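Local coordinates for protein endo-1,4-beta-xylanase C (Paenibacillus barcinonensis, PDB 4XUR) that hydrolyses internal beta-1,4-xylosidic linkages of xylan, this chain being one of its family 22 xylan-binding modules, at residues G95-E100 with A111-T116. Sequence-based numbering, arbitrary orientation.
Sequences GSLEKE and AMFAST
G95-L97 and A111-A114 pair as antiparallel strands, their axes 4.5 Å apart at closest approach, with a classic beta bulge where F113 and A114 both face G95. L97 and A111 exchange two backbone hydrogen bonds; at the bulge, G95 O accepts one from F113 N (3.0 Å) and a weak one from A114 N, while G95 N donates to A114 O (2.7 Å). At the bulge F113 reaches across the neighbouring strand: with CG set between the backbone N and carbonyl carbon (chi1 69°), the ring lays one face over G95, whose CA makes a CH-pi contact 4.1 Å from the F113 centroid. The L97 and F113 side chains cross at about a right angle, the L97 CD2 methyl meeting the ring obliquely, 3.7 Å from F113 CD2, and A128 and I130 of strand 124-131 also touch the phenyl group. A serine in place of F113 would probably leave G95, the L97 CD2 methyl, A128 and I130 without their aromatic partner. The other face of the sheet carries S96 and M112; M112 CG lies 3.4 Å from G95 O, and S96 OG, 3.7 Å from M112 CA, hydrogen-bonds to E147, a residue of the glycan pocket. Here a bulged beta hairpin places F113 and L97 on the inner side of the CBM22 beta-sandwich and S96 on the xylan-binding side, the S96 side chain about 5 Å from a bound xylose unit.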
ATOM      1  N   GLY A  95      -5.746  -1.917   2.038  1.00  9.63           N
ATOM      2  CA  GLY A  95      -4.957  -2.010   0.776  1.00  9.84           C
ATOM      3  C   GLY A  95      -5.807  -1.445  -0.356  1.00  9.35           C
ATOM      4  O   GLY A  95      -6.986  -1.787  -0.484  1.00 10.33           O
ATOM      5  N   SER A  96      -5.200  -0.579  -1.180  1.00  8.20           N
ATOM      6  CA  SER A  96      -5.905   0.106  -2.273  1.00  8.00           C
ATOM      7  C   SER A  96      -5.125   0.118  -3.580  1.00  7.65           C
ATOM      8  O   SER A  96      -3.911  -0.126  -3.617  1.00  7.10           O
ATOM      9  CB  SER A  96      -6.243   1.512  -1.856  1.00  7.48           C
ATOM     10  OG  SER A  96      -7.069   1.551  -0.729  1.00  8.46           O
ATOM     11  N   LEU A  97      -5.844   0.408  -4.663  1.00  7.05           N
ATOM     12  CA  LEU A  97      -5.302   0.540  -5.958  1.00  7.34           C
ATOM     13  C   LEU A  97      -5.512   1.944  -6.426  1.00  7.22           C
ATOM     14  O   LEU A  97      -6.639   2.422  -6.367  1.00  7.06           O
ATOM     15  CB  LEU A  97      -5.932  -0.440  -6.965  1.00  7.88           C
ATOM     16  CG  LEU A  97      -5.909  -1.921  -6.613  1.00  7.90           C
ATOM     17  CD1 LEU A  97      -6.661  -2.647  -7.709  1.00  8.62           C
ATOM     18  CD2 LEU A  97      -4.498  -2.434  -6.429  1.00  8.17           C
ATOM     19  N   GLU A  98      -4.476   2.544  -7.021  1.00  6.91           N
ATOM     20  CA  GLU A  98      -4.642   3.814  -7.805  1.00  7.03           C
ATOM     21  C   GLU A  98      -4.533   3.515  -9.261  1.00  7.84           C
ATOM     22  O   GLU A  98      -3.544   2.895  -9.675  1.00  7.72           O
ATOM     23  CB  GLU A  98      -3.543   4.816  -7.387  1.00  7.22           C
ATOM     24  CG  GLU A  98      -3.495   6.046  -8.272  1.00  7.61           C
ATOM     25  CD  GLU A  98      -2.416   7.037  -7.744  1.00  8.09           C
ATOM     26  OE1 GLU A  98      -2.531   7.483  -6.602  1.00  9.73           O
ATOM     27  OE2 GLU A  98      -1.418   7.243  -8.461  1.00  8.91           O
ATOM     28  N   LYS A  99      -5.549   3.889 -10.059  1.00  7.40           N
ATOM     29  CA  LYS A  99      -5.591   3.563 -11.498  1.00  7.59           C
ATOM     30  C   LYS A  99      -5.592   4.807 -12.388  1.00  7.98           C
ATOM     31  O   LYS A  99      -6.298   5.758 -12.112  1.00  8.42           O
ATOM     32  CB  LYS A  99      -6.803   2.700 -11.803  1.00  8.15           C
ATOM     33  CG  LYS A  99      -6.672   1.290 -11.316  1.00  9.42           C
ATOM     34  CD  LYS A  99      -7.941   0.506 -11.694  1.00 10.44           C
ATOM     35  CE  LYS A  99      -8.798   0.234 -10.525  1.00 10.58           C
ATOM     36  NZ  LYS A  99      -9.854  -0.706 -10.887  1.00 10.76           N
ATOM     37  N   GLU A 100      -4.771   4.757 -13.424  1.00  8.95           N
ATOM     38  CA  GLU A 100      -4.623   5.808 -14.435  1.00  8.92           C
ATOM     39  C   GLU A 100      -5.042   5.187 -15.792  1.00  9.05           C
ATOM     40  O   GLU A 100      -4.646   4.050 -16.121  1.00  8.22           O
ATOM     41  CB  GLU A 100      -3.167   6.285 -14.530  1.00 10.30           C
ATOM     42  CG  GLU A 100      -2.917   7.319 -15.615  1.00 10.93           C
ATOM     43  CD  GLU A 100      -1.454   7.527 -15.868  1.00 10.27           C
ATOM     44  OE1 GLU A 100      -0.829   8.246 -15.132  1.00 11.81           O
ATOM     45  OE2 GLU A 100      -0.906   6.935 -16.839  1.00 13.42           O
ATOM     46  N   ALA A 111      -9.597   2.456  -5.578  1.00 10.19           N
ATOM     47  CA  ALA A 111     -10.442   1.347  -5.075  1.00 11.52           C
ATOM     48  C   ALA A 111      -9.720   0.626  -3.972  1.00 12.68           C
ATOM     49  O   ALA A 111      -8.556   0.310  -4.102  1.00 13.31           O
ATOM     50  CB  ALA A 111     -10.693   0.402  -6.167  1.00 11.47           C
ATOM     51  N   MET A 112     -10.441   0.364  -2.865  1.00 14.08           N
ATOM     52  CA  MET A 112      -9.976  -0.545  -1.826  1.00 14.39           C
ATOM     53  C   MET A 112     -10.227  -1.989  -2.233  1.00 14.17           C
ATOM     54  O   MET A 112     -11.367  -2.355  -2.509  1.00 14.92           O
ATOM     55  CB  MET A 112     -10.724  -0.270  -0.509  1.00 17.73           C
ATOM     56  CG  MET A 112     -10.082  -0.868   0.726  1.00 19.75           C
ATOM     57  SD  MET A 112     -11.297  -1.062   2.052  1.00 26.25           S
ATOM     58  CE  MET A 112     -11.957   0.577   2.118  1.00 25.46           C
ATOM     59  N   PHE A 113      -9.193  -2.800  -2.194  1.00 12.66           N
ATOM     60  CA  PHE A 113      -9.285  -4.194  -2.415  1.00 13.05           C
ATOM     61  C   PHE A 113      -9.281  -5.042  -1.136  1.00 13.35           C
ATOM     62  O   PHE A 113      -9.731  -6.245  -1.173  1.00 12.72           O
ATOM     63  CB  PHE A 113      -8.181  -4.672  -3.407  1.00 12.26           C
ATOM     64  CG  PHE A 113      -6.773  -4.606  -2.857  1.00 12.08           C
ATOM     65  CD1 PHE A 113      -6.269  -5.610  -2.029  1.00 11.29           C
ATOM     66  CD2 PHE A 113      -5.954  -3.550  -3.194  1.00 10.98           C
ATOM     67  CE1 PHE A 113      -4.955  -5.536  -1.559  1.00 12.04           C
ATOM     68  CE2 PHE A 113      -4.639  -3.484  -2.739  1.00 11.22           C
ATOM     69  CZ  PHE A 113      -4.136  -4.486  -1.949  1.00 11.80           C
ATOM     70  N   ALA A 114      -8.844  -4.501  -0.021  1.00 12.79           N
ATOM     71  CA  ALA A 114      -8.878  -5.223   1.219  1.00 13.12           C
ATOM     72  C   ALA A 114      -8.630  -4.299   2.424  1.00 15.34           C
ATOM     73  O   ALA A 114      -8.071  -3.220   2.276  1.00 14.02           O
ATOM     74  CB  ALA A 114      -7.839  -6.341   1.219  1.00 13.52           C
ATOM     75  N   SER A 115      -9.048  -4.793   3.596  1.00 16.99           N
ATOM     76  CA  SER A 115      -9.034  -4.063   4.860  1.00 19.14           C
ATOM     77  C   SER A 115      -8.964  -5.042   5.996  1.00 21.61           C
ATOM     78  O   SER A 115      -9.667  -6.050   5.942  1.00 22.02           O
ATOM     79  CB  SER A 115     -10.320  -3.284   4.999  1.00 20.27           C
ATOM     80  OG  SER A 115     -10.417  -2.636   6.279  1.00 25.09           O
ATOM     81  N   THR A 116      -8.125  -4.773   7.022  1.00 21.21           N
ATOM     82  CA  THR A 116      -8.094  -5.556   8.246  1.00 22.52           C
ATOM     83  C   THR A 116      -7.901  -4.607   9.439  1.00 20.84           C
ATOM     84  O   THR A 116      -7.375  -3.500   9.274  1.00 19.22           O
ATOM     85  CB  THR A 116      -7.003  -6.641   8.273  1.00 22.10           C
ATOM     86  OG1 THR A 116      -5.712  -6.049   8.469  1.00 23.84           O
ATOM     87  CG2 THR A 116      -6.943  -7.437   7.014  1.00 24.39           C
TER